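Local structure of angiotensin-converting enzyme (Anopheles gambiae, 6S1Y) at residues N43-E46 and F47-S50; E169-Q172 and K173-E176; V157-Y160 and N161-A165. The protein is a zinc metalloprotease of the angiotensin-converting enzyme family that probably cleaves peptides with a zinc-activated water. All blocks are in the same frame, centred on the assembly; numbering follows the deposited sequence.

Contact 1 of 3, residues N43-E46 and F47-S50; sequences NLTE and FNLS. With NAG (2-acetamido-2-deoxy-beta-D-glucopyranose), chain B; NAG (2-acetamido-2-deoxy-beta-D-glucopyranose), chain C.
T45 OG1 is gripped by two groups. T45 OG1 accepts from N48 N at 2.9 Å, so T45 is the N-cap of helix 46-70. T45 OG1 and O6 of the first N-acetylglucosamine (chain B) are 2.7 Å apart, a hydrogen bond in which either may donate. A chi1 of 65° turns the T45 hydroxyl to the first turn of the helix. The sugar itself is bonded through its C1 to N43 ND2, as expected for the sequon N43-L44-T45. N48 ND2 donates to N43 O at 2.9 Å, an almost straight bond at 173°, with the acceptor close to the amide plane of N48. The same ND2 makes a weak bond to the ring oxygen O5 of the first sugar. The second N-acetylglucosamine (chain C) lays its acetamide methyl C8 over the centre of the F47 ring, 3.6 Å above the plane. Further on, E46 O accepts from both S50 N (3.0 Å) and S50 OG (3.2 Å), which reach it from opposite faces of its carbonyl plane. The whole forms the turn between helix 12-42 and helix 46-70. N48 and L49 pack on Y40 of the first helix, while L44 and L49 touch helix 100-119.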
loop_
_atom_site.group_PDB
_atom_site.type_symbol
_atom_site.label_atom_id
_atom_site.label_comp_id
_atom_site.label_asym_id
_atom_site.label_seq_id
_atom_site.Cartn_x
_atom_site.Cartn_y
_atom_site.Cartn_z
ATOM N N ASN A 43 -3.872 5.599 -20.427
ATOM C CA ASN A 43 -3.620 5.499 -21.869
ATOM C C ASN A 43 -2.173 5.982 -22.091
ATOM O O ASN A 43 -1.943 7.158 -22.351
ATOM C CB ASN A 43 -4.661 6.320 -22.610
ATOM C CG ASN A 43 -4.536 6.231 -24.098
ATOM O OD1 ASN A 43 -3.865 5.358 -24.612
ATOM N ND2 ASN A 43 -5.191 7.157 -24.801
ATOM N N LEU A 44 -1.227 5.046 -21.966
ATOM C CA LEU A 44 0.195 5.407 -21.972
ATOM C C LEU A 44 0.650 5.596 -23.411
ATOM O O LEU A 44 1.074 4.653 -24.078
ATOM C CB LEU A 44 1.058 4.339 -21.311
ATOM C CG LEU A 44 0.950 4.014 -19.833
ATOM C CD1 LEU A 44 1.668 2.704 -19.605
ATOM C CD2 LEU A 44 1.547 5.097 -18.963
ATOM N N THR A 45 0.567 6.826 -23.889
ATOM C CA THR A 45 1.140 7.192 -25.169
ATOM C C THR A 45 2.177 8.268 -24.925
ATOM O O THR A 45 2.119 9.005 -23.939
ATOM C CB THR A 45 0.088 7.723 -26.152
ATOM O OG1 THR A 45 -0.459 8.950 -25.640
ATOM C CG2 THR A 45 -1.010 6.701 -26.354
ATOM N N GLU A 46 3.122 8.373 -25.849
ATOM C CA GLU A 46 4.135 9.405 -25.708
ATOM C C GLU A 46 3.495 10.778 -25.790
ATOM O O GLU A 46 3.872 11.694 -25.054
ATOM C CB GLU A 46 5.227 9.194 -26.757
ATOM C CG GLU A 46 6.104 7.976 -26.395
ATOM C CD GLU A 46 6.697 7.259 -27.591
ATOM O OE1 GLU A 46 7.356 7.922 -28.434
ATOM O OE2 GLU A 46 6.517 6.018 -27.673
ATOM N N PHE A 47 2.463 10.926 -26.625
ATOM C CA PHE A 47 1.735 12.185 -26.656
ATOM C C PHE A 47 1.149 12.516 -25.293
ATOM O O PHE A 47 1.284 13.647 -24.804
ATOM C CB PHE A 47 0.621 12.132 -27.689
ATOM C CG PHE A 47 -0.255 13.348 -27.672
ATOM C CD1 PHE A 47 0.179 14.534 -28.242
ATOM C CD2 PHE A 47 -1.512 13.305 -27.088
ATOM C CE1 PHE A 47 -0.630 15.657 -28.240
ATOM C CE2 PHE A 47 -2.321 14.422 -27.075
ATOM C CZ PHE A 47 -1.889 15.605 -27.656
ATOM N N ASN A 48 0.472 11.538 -24.667
ATOM C CA ASN A 48 -0.143 11.778 -23.362
ATOM C C ASN A 48 0.898 12.015 -22.281
ATOM O O ASN A 48 0.636 12.744 -21.321
ATOM C CB ASN A 48 -1.035 10.602 -22.978
ATOM C CG ASN A 48 -2.353 10.589 -23.763
ATOM O OD1 ASN A 48 -2.719 11.571 -24.398
ATOM N ND2 ASN A 48 -3.059 9.473 -23.712
ATOM N N LEU A 49 2.089 11.431 -22.422
ATOM C CA LEU A 49 3.151 11.734 -21.472
ATOM C C LEU A 49 3.573 13.196 -21.568
ATOM O O LEU A 49 3.757 13.856 -20.543
ATOM C CB LEU A 49 4.347 10.814 -21.687
ATOM C CG LEU A 49 5.536 11.108 -20.760
ATOM C CD1 LEU A 49 5.154 11.157 -19.277
ATOM C CD2 LEU A 49 6.588 10.050 -21.001
ATOM N N SER A 50 3.711 13.728 -22.790
ATOM C CA SER A 50 4.117 15.125 -22.942
ATOM C C SER A 50 3.114 16.072 -22.297
ATOM O O SER A 50 3.497 17.064 -21.672
ATOM C CB SER A 50 4.271 15.480 -24.417
ATOM O OG SER A 50 5.180 14.592 -25.030
HETATM C C1 NAG B . -5.170 7.309 -26.229
HETATM C C2 NAG B . -6.596 7.488 -26.756
HETATM C C3 NAG B . -6.589 7.975 -28.214
HETATM C C4 NAG B . -5.723 9.217 -28.370
HETATM C C5 NAG B . -4.331 8.914 -27.821
HETATM C C6 NAG B . -3.393 10.098 -27.868
HETATM C C7 NAG B . -8.396 6.103 -25.831
HETATM C C8 NAG B . -9.059 4.760 -25.847
HETATM N N2 NAG B . -7.344 6.245 -26.640
HETATM O O3 NAG B . -7.934 8.243 -28.605
HETATM O O4 NAG B . -5.570 9.571 -29.741
HETATM O O5 NAG B . -4.420 8.511 -26.447
HETATM O O6 NAG B . -2.045 9.705 -27.629
HETATM O O7 NAG B . -8.783 7.015 -25.112
HETATM C C1 NAG C . -6.488 10.535 -30.306
HETATM C C2 NAG C . -5.787 11.327 -31.426
HETATM C C3 NAG C . -6.771 12.281 -32.105
HETATM C C4 NAG C . -8.067 11.582 -32.480
HETATM C C5 NAG C . -8.621 10.780 -31.309
HETATM C C6 NAG C . -9.836 9.968 -31.689
HETATM C C7 NAG C . -3.387 11.869 -31.304
HETATM C C8 NAG C . -2.353 12.755 -30.677
HETATM N N2 NAG C . -4.652 12.075 -30.912
HETATM O O3 NAG C . -6.164 12.791 -33.289
HETATM O O4 NAG C . -9.026 12.565 -32.852
HETATM O O5 NAG C . -7.622 9.865 -30.843
HETATM O O6 NAG C . -10.170 9.014 -30.694
HETATM O O7 NAG C . -3.088 11.006 -32.119
#

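Contact 2 of 3, residues E169-Q172 and K173-E176; sequences ESFQ and KYVE
This is a local contact along helix 168-184, with aromatic packing on its buried side and a polar pair on another side. F171 and Y174 form an offset edge-to-face pair, the edge of Y174 toward the face of F171, with ring centroids 5.8 Å apart and planes at 68°. V175 CG2 lies over a face of the F171 ring, 4.0 Å from its centroid, as a CH-pi contact. With CG opposite the backbone N (chi1 -179°), the ring of F171 lies on the carbonyl side, where V175 CG2 meets it. The polar pair is Q172 and E176, one turn apart. Q172 NE2 donates to E176 OE1 at 3.2 Å. E176 OE1 lies close to the amide plane of Q172, while NE2 meets it from above the carboxylate plane. Q172 OE1 is hydrogen-bonded to Y455 OH; with a bond at each end the amide's rotation is set. Y174 OH is hydrogen-bonded to D491, and its ring packs on helix 100-119. S170 OG is hydrogen-bonded to S112 OG of that helix, and V175 touches helix 431-447. Such i to i+3 and i to i+4 side-chain contacts are characteristic of an amphipathic alpha-helix packed within a mainly helical fold.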
loop_
_atom_site.group_PDB
_atom_site.type_symbol
_atom_site.label_atom_id
_atom_site.label_comp_id
_atom_site.label_asym_id
_atom_site.label_seq_id
_atom_site.Cartn_x
_atom_site.Cartn_y
_atom_site.Cartn_z
ATOM N N GLU A 169 19.602 3.045 -15.303
ATOM C CA GLU A 169 20.071 4.409 -15.533
ATOM C C GLU A 169 18.990 5.443 -15.241
ATOM O O GLU A 169 19.276 6.489 -14.649
ATOM C CB GLU A 169 20.580 4.541 -16.969
ATOM C CG GLU A 169 21.467 3.358 -17.386
ATOM C CD GLU A 169 22.376 3.684 -18.556
ATOM O OE1 GLU A 169 23.535 3.217 -18.548
ATOM O OE2 GLU A 169 21.932 4.416 -19.473
ATOM N N SER A 170 17.745 5.187 -15.648
ATOM C CA SER A 170 16.675 6.097 -15.255
ATOM C C SER A 170 16.559 6.173 -13.741
ATOM O O SER A 170 16.375 7.257 -13.178
ATOM C CB SER A 170 15.336 5.664 -15.857
ATOM O OG SER A 170 15.439 5.525 -17.271
ATOM N N PHE A 171 16.657 5.028 -13.059
ATOM C CA PHE A 171 16.649 5.049 -11.600
ATOM C C PHE A 171 17.782 5.903 -11.050
ATOM O O PHE A 171 17.578 6.691 -10.119
ATOM C CB PHE A 171 16.748 3.631 -11.041
ATOM C CG PHE A 171 16.730 3.566 -9.541
ATOM C CD1 PHE A 171 15.536 3.477 -8.853
ATOM C CD2 PHE A 171 17.910 3.591 -8.821
ATOM C CE1 PHE A 171 15.517 3.406 -7.447
ATOM C CE2 PHE A 171 17.906 3.532 -7.447
ATOM C CZ PHE A 171 16.706 3.427 -6.752
ATOM N N GLN A 172 18.990 5.757 -11.594
ATOM C CA GLN A 172 20.119 6.514 -11.050
ATOM C C GLN A 172 19.894 8.009 -11.222
ATOM O O GLN A 172 20.206 8.804 -10.325
ATOM C CB GLN A 172 21.415 6.083 -11.725
ATOM C CG GLN A 172 22.655 6.751 -11.150
ATOM C CD GLN A 172 22.820 6.458 -9.682
ATOM O OE1 GLN A 172 22.646 5.314 -9.236
ATOM N NE2 GLN A 172 23.139 7.483 -8.910
ATOM N N LYS A 173 19.337 8.409 -12.370
ATOM C CA LYS A 173 19.013 9.811 -12.601
ATOM C C LYS A 173 17.939 10.286 -11.637
ATOM O O LYS A 173 18.017 11.393 -11.095
ATOM C CB LYS A 173 18.557 9.997 -14.048
ATOM C CG LYS A 173 18.015 11.394 -14.351
ATOM C CD LYS A 173 19.082 12.471 -14.182
ATOM C CE LYS A 173 20.166 12.358 -15.249
ATOM N NZ LYS A 173 21.262 13.342 -15.013
ATOM N N TYR A 174 16.924 9.458 -11.405
ATOM C CA TYR A 174 15.877 9.817 -10.460
ATOM C C TYR A 174 16.443 10.034 -9.072
ATOM O O TYR A 174 16.043 10.966 -8.362
ATOM C CB TYR A 174 14.826 8.711 -10.445
ATOM C CG TYR A 174 14.103 8.466 -9.141
ATOM C CD1 TYR A 174 13.228 9.407 -8.604
ATOM C CD2 TYR A 174 14.244 7.256 -8.482
ATOM C CE1 TYR A 174 12.544 9.154 -7.428
ATOM C CE2 TYR A 174 13.555 6.990 -7.312
ATOM C CZ TYR A 174 12.700 7.929 -6.788
ATOM O OH TYR A 174 12.020 7.625 -5.616
ATOM N N VAL A 175 17.371 9.180 -8.657
ATOM C CA VAL A 175 17.946 9.348 -7.330
ATOM C C VAL A 175 18.684 10.674 -7.232
ATOM O O VAL A 175 18.577 11.385 -6.221
ATOM C CB VAL A 175 18.858 8.162 -6.991
ATOM C CG1 VAL A 175 19.812 8.536 -5.877
ATOM C CG2 VAL A 175 17.995 6.970 -6.603
ATOM N N GLU A 176 19.442 11.028 -8.279
ATOM C CA GLU A 176 20.292 12.219 -8.211
ATOM C C GLU A 176 19.457 13.486 -8.121
ATOM O O GLU A 176 19.772 14.384 -7.336
ATOM C CB GLU A 176 21.232 12.282 -9.421
ATOM C CG GLU A 176 22.488 11.452 -9.224
ATOM C CD GLU A 176 23.090 10.908 -10.519
ATOM O OE1 GLU A 176 24.076 10.138 -10.424
ATOM O OE2 GLU A 176 22.587 11.240 -11.615
#

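Contact 3 of 3, residues V157-Y160 and N161-A165; sequences VQWY and NATGA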
loop_
_atom_site.group_PDB
_atom_site.type_symbol
_atom_site.label_atom_id
_atom_site.label_comp_id
_atom_site.label_asym_id
_atom_site.label_seq_id
_atom_site.Cartn_x
_atom_site.Cartn_y
_atom_site.Cartn_z
ATOM N N VAL A 157 11.916 -15.029 -13.084
ATOM C CA VAL A 157 13.097 -14.560 -13.809
ATOM C C VAL A 157 12.715 -13.628 -14.958
ATOM O O VAL A 157 13.337 -12.576 -15.157
ATOM C CB VAL A 157 13.917 -15.756 -14.315
ATOM C CG1 VAL A 157 15.008 -15.288 -15.300
ATOM C CG2 VAL A 157 14.517 -16.517 -13.119
ATOM N N GLN A 158 11.709 -14.013 -15.749
ATOM C CA GLN A 158 11.218 -13.142 -16.813
ATOM C C GLN A 158 10.819 -11.777 -16.271
ATOM O O GLN A 158 11.229 -10.737 -16.802
ATOM C CB GLN A 158 10.024 -13.792 -17.500
ATOM C CG GLN A 158 10.393 -15.001 -18.337
ATOM C CD GLN A 158 11.037 -14.617 -19.642
ATOM O OE1 GLN A 158 10.589 -13.680 -20.328
ATOM N NE2 GLN A 158 12.085 -15.336 -20.011
ATOM N N TRP A 159 10.012 -11.761 -15.210
ATOM C CA TRP A 159 9.489 -10.498 -14.706
ATOM C C TRP A 159 10.615 -9.568 -14.270
ATOM O O TRP A 159 10.665 -8.400 -14.678
ATOM C CB TRP A 159 8.524 -10.738 -13.538
ATOM C CG TRP A 159 8.096 -9.430 -12.928
ATOM C CD1 TRP A 159 8.543 -8.872 -11.765
ATOM C CD2 TRP A 159 7.165 -8.489 -13.488
ATOM N NE1 TRP A 159 7.952 -7.644 -11.562
ATOM C CE2 TRP A 159 7.093 -7.395 -12.600
ATOM C CE3 TRP A 159 6.376 -8.475 -14.650
ATOM C CZ2 TRP A 159 6.268 -6.302 -12.836
ATOM C CZ3 TRP A 159 5.566 -7.393 -14.884
ATOM C CH2 TRP A 159 5.524 -6.312 -13.988
ATOM N N TYR A 160 11.512 -10.064 -13.413
ATOM C CA TYR A 160 12.563 -9.234 -12.839
ATOM C C TYR A 160 13.585 -8.822 -13.895
ATOM O O TYR A 160 14.098 -7.702 -13.857
ATOM C CB TYR A 160 13.243 -9.988 -11.680
ATOM C CG TYR A 160 12.509 -9.915 -10.355
ATOM C CD1 TYR A 160 11.386 -10.737 -10.090
ATOM C CD2 TYR A 160 12.883 -8.997 -9.386
ATOM C CE1 TYR A 160 10.671 -10.634 -8.882
ATOM C CE2 TYR A 160 12.177 -8.890 -8.172
ATOM C CZ TYR A 160 11.097 -9.716 -7.923
ATOM O OH TYR A 160 10.460 -9.603 -6.723
ATOM N N ASN A 161 13.904 -9.706 -14.844
ATOM C CA ASN A 161 14.850 -9.322 -15.891
ATOM C C ASN A 161 14.279 -8.196 -16.762
ATOM O O ASN A 161 15.032 -7.378 -17.284
ATOM C CB ASN A 161 15.243 -10.535 -16.754
ATOM C CG ASN A 161 16.381 -11.379 -16.124
ATOM O OD1 ASN A 161 16.495 -11.484 -14.885
ATOM N ND2 ASN A 161 17.222 -11.987 -16.970
ATOM N N ALA A 162 12.959 -8.111 -16.894
ATOM C CA ALA A 162 12.333 -7.128 -17.763
ATOM C C ALA A 162 12.013 -5.806 -17.070
ATOM O O ALA A 162 12.021 -4.757 -17.738
ATOM C CB ALA A 162 11.039 -7.710 -18.352
ATOM N N THR A 163 11.733 -5.806 -15.764
ATOM C CA THR A 163 11.289 -4.591 -15.100
ATOM C C THR A 163 12.337 -4.011 -14.164
ATOM O O THR A 163 12.106 -2.931 -13.606
ATOM C CB THR A 163 9.973 -4.823 -14.319
ATOM O OG1 THR A 163 10.146 -5.817 -13.290
ATOM C CG2 THR A 163 8.877 -5.256 -15.266
ATOM N N GLY A 164 13.492 -4.654 -14.003
ATOM C CA GLY A 164 14.528 -4.240 -13.078
ATOM C C GLY A 164 15.705 -3.653 -13.840
ATOM O O GLY A 164 15.788 -2.411 -14.018
ATOM N N ALA A 165 16.689 -4.474 -14.217
ATOM C CA ALA A 165 17.932 -3.958 -14.794
ATOM C C ALA A 165 17.735 -3.014 -15.973
ATOM O O ALA A 165 18.487 -2.037 -16.075
ATOM C CB ALA A 165 18.826 -5.132 -15.232
HETATM O O HOH W 1 17.002 -6.966 -12.773
#
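T163 lies over one face of the W159 indole. Its methyl CG2 sits above the six-membered ring, 3.7 Å from the centroid and 9° off the normal, a close CH-pi contact. OG1 stands over the same face, nearer the rim. T163 OG1 is 3.3 Å from W159 NE1, at an angle too poor for a hydrogen bond. NE1 is instead hydrogen-bonded to A484 O, which helps to fix the indole. The threonine hydroxyl turns to the backbone. T163 OG1 donates to W159 O at 3.0 Å, from above the carbonyl plane, while T163 N donates to the same oxygen at 3.0 Å, nearly along its axis. One carbonyl near the helix end thus takes two bonds from one residue, with a third, weak one from A162 N. With chi1 at 61° the hydroxyl tucks back over the helix and the methyl is left above the ring. Elsewhere on the same turns, N161 and V157 lie side by side and point the same way. N161 N donates to V157 O at 2.9 Å, and N161 OD1 is hydrogen-bonded to R475 NH1. After T163 the chain leaves helical angles at G164, whose N still makes a weak bond to Y160 O. A water donates to Y160 O and accepts from A165 N at 2.9 Å, so it bridges the last turn to the residues beyond. W159 also packs edge-to-face with Y117 and against helix 135-145. The arrangement is that of an alpha-helix C-terminus, here of helix 149-163, where a threonine hydroxyl meets W159 O and a water meets Y160 O in the last turn.

In the fold
Along the chain the order is contact 1, contact 3, contact 2. Contact 1 starts helix 46-70, contact 3 ends helix 149-163, and contact 2 lies in helix 168-184, which follows after a short connection. The centres of contacts 2 and 3 are about 18 Å apart, and those segments adjoin only in sequence. The centre of contact 1 is about 21 Å from that of contact 2 and about 23 Å from that of contact 3, and it touches neither. Helix 100-119 is a common neighbour: side chains of contacts 1 and 2 pack on it, and Y117 meets W159 of contact 3. All three belong to the helical body of the protein, and none holds the zinc ligands H357, H361 and E385.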